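Local coordinates for geranylgeranyl pyrophosphate synthase (Corynebacterium glutamicum, PDB 3LK5), which probably catalyses prenyl transfer in isoprenoid biosynthesis, as a magnesium-dependent member of the FPP/GGPP synthase family, at residues 284-296 and 324-336. Sequence-based numbering, arbitrary orientation. Where two conformers were deposited one is given.
Sequences VLLALALQRADKQ and IRATGAEEEVEQR
Arg-292 reaches from helix 284-296 across the turn between helices 314-326 and 329-347, and its guanidinium serves two acceptors. Arg-292 NE and NH2 grip Glu-332 side-on, each 3.0 Å from the same OE1, which lies in the guanidinium plane although the carboxylate is turned 78° from it. Arg-292 NH1 bonds to Thr-327 O at 3.0 Å, tilted from that plane. Thr-327 O takes a second, longer bond from Gln-296 NE2 (3.2 Å), which arrives from above the carbonyl plane. Thr-327 OG1, set between its backbone N and carbonyl carbon (chi1 66°), accepts from Ala-329 N in an ST turn. Beneath, knobs-into-holes packing joins two helices of the all-helical prenyl synthase fold: the Ala-329 methyl sits among Leu-285, Leu-288, Ala-289 and Arg-292, and Leu-288 fills the hole between Ala-329, Glu-332, Val-333 and Arg-336, its CD1 3.9 Å from Val-333 CG2. Val-284 CG1 rests over one face of the Arg-336 guanidinium, whose NH1 also pairs with Asp-209; the Val-284 side chain lies about 10 Å from that of magnesium-binding Asp-194, near the metal site without forming it. Two small alanines thus permit close helix approach, while Arg-292 ties turn and following helix together, its charge probably balanced by Glu-332.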
loop_
_atom_site.group_PDB
_atom_site.type_symbol
_atom_site.label_atom_id
_atom_site.label_comp_id
_atom_site.label_asym_id
_atom_site.label_seq_id
_atom_site.Cartn_x
_atom_site.Cartn_y
_atom_site.Cartn_z
ATOM N N VAL A 284 -15.371 -0.684 22.811
ATOM C CA VAL A 284 -15.503 -0.166 24.164
ATOM C C VAL A 284 -16.843 -0.619 24.791
ATOM O O VAL A 284 -16.870 -0.986 25.973
ATOM C CB VAL A 284 -15.398 1.377 24.186
ATOM C CG1 VAL A 284 -15.888 1.952 25.524
ATOM C CG2 VAL A 284 -13.914 1.802 23.902
ATOM N N LEU A 285 -17.921 -0.595 24.000
ATOM C CA LEU A 285 -19.237 -1.115 24.444
ATOM C C LEU A 285 -19.106 -2.558 24.985
ATOM O O LEU A 285 -19.552 -2.873 26.119
ATOM C CB LEU A 285 -20.245 -1.107 23.283
ATOM C CG LEU A 285 -21.651 -1.703 23.511
ATOM C CD1 LEU A 285 -22.417 -0.945 24.596
ATOM C CD2 LEU A 285 -22.489 -1.842 22.247
ATOM N N LEU A 286 -18.519 -3.439 24.171
ATOM C CA LEU A 286 -18.351 -4.838 24.584
ATOM C C LEU A 286 -17.461 -4.997 25.817
ATOM O O LEU A 286 -17.789 -5.786 26.715
ATOM C CB LEU A 286 -17.866 -5.723 23.412
ATOM C CG LEU A 286 -17.650 -7.211 23.728
ATOM C CD1 LEU A 286 -18.951 -7.932 24.229
ATOM C CD2 LEU A 286 -17.008 -7.943 22.522
ATOM N N ALA A 287 -16.358 -4.255 25.889
ATOM C CA ALA A 287 -15.461 -4.366 27.039
ATOM C C ALA A 287 -16.153 -3.944 28.340
ATOM O O ALA A 287 -16.055 -4.638 29.370
ATOM C CB ALA A 287 -14.178 -3.560 26.816
ATOM N N LEU A 288 -16.850 -2.814 28.289
ATOM C CA LEU A 288 -17.628 -2.335 29.410
ATOM C C LEU A 288 -18.797 -3.286 29.744
ATOM O O LEU A 288 -19.082 -3.499 30.936
ATOM C CB LEU A 288 -18.133 -0.910 29.167
ATOM C CG LEU A 288 -17.108 0.250 29.092
ATOM C CD1 LEU A 288 -17.803 1.524 28.557
ATOM C CD2 LEU A 288 -16.468 0.522 30.456
ATOM N N ALA A 289 -19.445 -3.883 28.732
ATOM C CA ALA A 289 -20.531 -4.842 29.012
ATOM C C ALA A 289 -20.024 -6.060 29.792
ATOM O O ALA A 289 -20.730 -6.570 30.673
ATOM C CB ALA A 289 -21.232 -5.284 27.731
ATOM N N LEU A 290 -18.815 -6.517 29.463
ATOM C CA LEU A 290 -18.248 -7.694 30.124
ATOM C C LEU A 290 -17.771 -7.342 31.513
ATOM O O LEU A 290 -18.043 -8.075 32.464
ATOM C CB LEU A 290 -17.146 -8.348 29.292
ATOM C CG LEU A 290 -17.645 -9.040 28.023
ATOM C CD1 LEU A 290 -16.465 -9.359 27.056
ATOM C CD2 LEU A 290 -18.444 -10.297 28.373
ATOM N N GLN A 291 -17.110 -6.196 31.645
ATOM C CA GLN A 291 -16.722 -5.659 32.963
ATOM C C GLN A 291 -17.920 -5.665 33.934
ATOM O O GLN A 291 -17.852 -6.141 35.081
ATOM C CB GLN A 291 -16.255 -4.225 32.750
ATOM C CG GLN A 291 -15.371 -3.608 33.788
ATOM C CD GLN A 291 -14.514 -2.489 33.185
ATOM O OE1 GLN A 291 -13.526 -2.758 32.483
ATOM N NE2 GLN A 291 -14.877 -1.239 33.476
ATOM N N ARG A 292 -19.033 -5.124 33.462
ATOM C CA ARG A 292 -20.230 -5.029 34.282
ATOM C C ARG A 292 -20.932 -6.360 34.501
ATOM O O ARG A 292 -21.354 -6.661 35.623
ATOM C CB ARG A 292 -21.196 -4.049 33.620
ATOM C CG ARG A 292 -20.714 -2.652 33.564
ATOM C CD ARG A 292 -21.646 -1.853 32.664
ATOM N NE ARG A 292 -21.476 -0.453 32.962
ATOM C CZ ARG A 292 -22.185 0.190 33.878
ATOM N NH1 ARG A 292 -23.150 -0.429 34.539
ATOM N NH2 ARG A 292 -21.951 1.467 34.099
ATOM N N ALA A 293 -21.064 -7.170 33.452
ATOM C CA ALA A 293 -21.817 -8.429 33.544
ATOM C C ALA A 293 -21.148 -9.404 34.502
ATOM O O ALA A 293 -21.843 -10.177 35.207
ATOM C CB ALA A 293 -21.962 -9.080 32.188
ATOM N N ASP A 294 -19.809 -9.384 34.503
ATOM C CA ASP A 294 -19.028 -10.187 35.461
ATOM C C ASP A 294 -19.445 -9.895 36.898
ATOM O O ASP A 294 -19.398 -10.792 37.735
ATOM C CB ASP A 294 -17.519 -9.958 35.283
ATOM C CG ASP A 294 -16.924 -10.816 34.192
ATOM O OD1 ASP A 294 -17.593 -11.777 33.729
ATOM O OD2 ASP A 294 -15.771 -10.535 33.770
ATOM N N LYS A 295 -19.862 -8.652 37.169
ATOM C CA LYS A 295 -20.359 -8.230 38.499
ATOM C C LYS A 295 -21.879 -8.457 38.714
ATOM O O LYS A 295 -22.352 -8.547 39.846
ATOM C CB LYS A 295 -20.040 -6.745 38.746
ATOM C CG LYS A 295 -18.540 -6.393 38.730
ATOM C CD LYS A 295 -18.019 -6.309 40.153
ATOM C CE LYS A 295 -16.492 -6.390 40.231
ATOM N NZ LYS A 295 -16.102 -7.048 41.548
ATOM N N GLN A 296 -22.635 -8.562 37.632
ATOM C CA GLN A 296 -24.103 -8.649 37.712
ATOM C C GLN A 296 -24.726 -10.027 37.449
ATOM O O GLN A 296 -25.716 -10.394 38.068
ATOM C CB GLN A 296 -24.709 -7.690 36.715
ATOM C CG GLN A 296 -24.391 -6.237 36.925
ATOM C CD GLN A 296 -24.660 -5.443 35.661
ATOM O OE1 GLN A 296 -24.463 -5.937 34.543
ATOM N NE2 GLN A 296 -25.079 -4.212 35.831
ATOM N N ILE A 324 -26.190 -7.468 26.686
ATOM C CA ILE A 324 -25.367 -6.268 26.694
ATOM C C ILE A 324 -26.132 -5.046 27.219
ATOM O O ILE A 324 -25.650 -4.349 28.111
ATOM C CB ILE A 324 -24.748 -5.991 25.276
ATOM C CG1 ILE A 324 -23.691 -7.050 24.969
ATOM C CG2 ILE A 324 -24.116 -4.569 25.192
ATOM C CD1 ILE A 324 -23.233 -7.065 23.481
ATOM N N ARG A 325 -27.326 -4.798 26.684
ATOM C CA ARG A 325 -28.149 -3.688 27.157
ATOM C C ARG A 325 -28.413 -3.746 28.674
ATOM O O ARG A 325 -28.342 -2.706 29.363
ATOM C CB ARG A 325 -29.509 -3.650 26.443
ATOM C CG ARG A 325 -30.243 -2.302 26.666
ATOM C CD ARG A 325 -31.763 -2.395 26.369
ATOM N NE ARG A 325 -32.048 -3.048 25.079
ATOM C CZ ARG A 325 -31.950 -2.450 23.889
ATOM N NH1 ARG A 325 -31.595 -1.158 23.798
ATOM N NH2 ARG A 325 -32.216 -3.141 22.788
ATOM N N ALA A 326 -28.713 -4.945 29.183
ATOM C CA ALA A 326 -29.078 -5.081 30.612
ATOM C C ALA A 326 -27.922 -4.715 31.545
ATOM O O ALA A 326 -28.149 -4.446 32.725
ATOM C CB ALA A 326 -29.606 -6.506 30.922
ATOM N N THR A 327 -26.688 -4.690 31.022
ATOM C CA THR A 327 -25.514 -4.360 31.839
ATOM C C THR A 327 -25.440 -2.865 32.202
ATOM O O THR A 327 -24.762 -2.486 33.162
ATOM C CB THR A 327 -24.178 -4.734 31.164
ATOM O OG1 THR A 327 -24.006 -3.913 30.009
ATOM C CG2 THR A 327 -24.089 -6.235 30.761
ATOM N N GLY A 328 -26.134 -2.011 31.448
ATOM C CA GLY A 328 -25.949 -0.568 31.614
ATOM C C GLY A 328 -24.806 0.039 30.785
ATOM O O GLY A 328 -24.585 1.267 30.826
ATOM N N ALA A 329 -24.076 -0.789 30.039
ATOM C CA ALA A 329 -22.922 -0.302 29.294
ATOM C C ALA A 329 -23.329 0.696 28.204
ATOM O O ALA A 329 -22.581 1.627 27.939
ATOM C CB ALA A 329 -22.109 -1.460 28.683
ATOM N N GLU A 330 -24.496 0.506 27.581
ATOM C CA GLU A 330 -24.936 1.432 26.517
ATOM C C GLU A 330 -25.027 2.886 27.026
ATOM O O GLU A 330 -24.502 3.833 26.399
ATOM C CB GLU A 330 -26.244 0.941 25.876
ATOM C CG GLU A 330 -26.800 1.898 24.792
ATOM C CD GLU A 330 -28.102 1.417 24.232
ATOM O OE1 GLU A 330 -28.814 0.609 24.918
ATOM O OE2 GLU A 330 -28.448 1.846 23.114
ATOM N N GLU A 331 -25.657 3.088 28.182
ATOM C CA GLU A 331 -25.670 4.415 28.782
ATOM C C GLU A 331 -24.302 4.963 29.130
ATOM O O GLU A 331 -24.075 6.159 29.002
ATOM C CB GLU A 331 -26.665 4.524 29.988
ATOM C CG GLU A 331 -27.199 3.226 30.555
ATOM C CD GLU A 331 -28.208 2.515 29.668
ATOM O OE1 GLU A 331 -29.207 3.147 29.247
ATOM O OE2 GLU A 331 -28.005 1.307 29.409
ATOM N N GLU A 332 -23.377 4.123 29.594
ATOM C CA GLU A 332 -22.028 4.594 29.854
ATOM C C GLU A 332 -21.340 5.075 28.546
ATOM O O GLU A 332 -20.664 6.097 28.517
ATOM C CB GLU A 332 -21.197 3.472 30.517
ATOM C CG GLU A 332 -19.835 3.929 30.996
ATOM C CD GLU A 332 -19.103 2.884 31.896
ATOM O OE1 GLU A 332 -19.660 1.782 32.185
ATOM O OE2 GLU A 332 -17.956 3.189 32.308
ATOM N N VAL A 333 -21.541 4.343 27.467
ATOM C CA VAL A 333 -21.001 4.814 26.171
ATOM C C VAL A 333 -21.654 6.125 25.702
ATOM O O VAL A 333 -20.950 7.051 25.248
ATOM C CB VAL A 333 -21.082 3.681 25.103
ATOM C CG1 VAL A 333 -20.676 4.231 23.670
ATOM C CG2 VAL A 333 -20.152 2.469 25.567
ATOM N N GLU A 334 -22.977 6.225 25.842
ATOM C CA GLU A 334 -23.702 7.449 25.481
ATOM C C GLU A 334 -23.185 8.657 26.281
ATOM O O GLU A 334 -23.020 9.740 25.719
ATOM C CB GLU A 334 -25.231 7.269 25.612
ATOM C CG GLU A 334 -25.857 6.284 24.586
ATOM C CD GLU A 334 -26.287 6.948 23.270
ATOM O OE1 GLU A 334 -25.968 8.150 23.087
ATOM O OE2 GLU A 334 -26.959 6.282 22.423
ATOM N N GLN A 335 -22.913 8.470 27.579
ATOM C CA GLN A 335 -22.317 9.542 28.389
ATOM C C GLN A 335 -20.948 9.982 27.864
ATOM O O GLN A 335 -20.639 11.177 27.829
ATOM C CB GLN A 335 -22.239 9.143 29.887
ATOM C CG GLN A 335 -23.636 9.149 30.591
ATOM C CD GLN A 335 -23.741 8.233 31.858
ATOM O OE1 GLN A 335 -24.865 7.941 32.333
ATOM N NE2 GLN A 335 -22.589 7.770 32.378
ATOM N N ARG A 336 -20.116 9.022 27.485
ATOM C CA ARG A 336 -18.797 9.350 26.910
ATOM C C ARG A 336 -18.954 10.152 25.612
ATOM O O ARG A 336 -18.229 11.126 25.393
ATOM C CB ARG A 336 -18.031 8.075 26.579
ATOM C CG ARG A 336 -17.461 7.364 27.778
ATOM C CD ARG A 336 -16.529 6.295 27.271
ATOM N NE ARG A 336 -16.029 5.423 28.319
ATOM C CZ ARG A 336 -14.865 4.784 28.225
ATOM N NH1 ARG A 336 -14.089 4.926 27.133
ATOM N NH2 ARG A 336 -14.483 3.991 29.217
#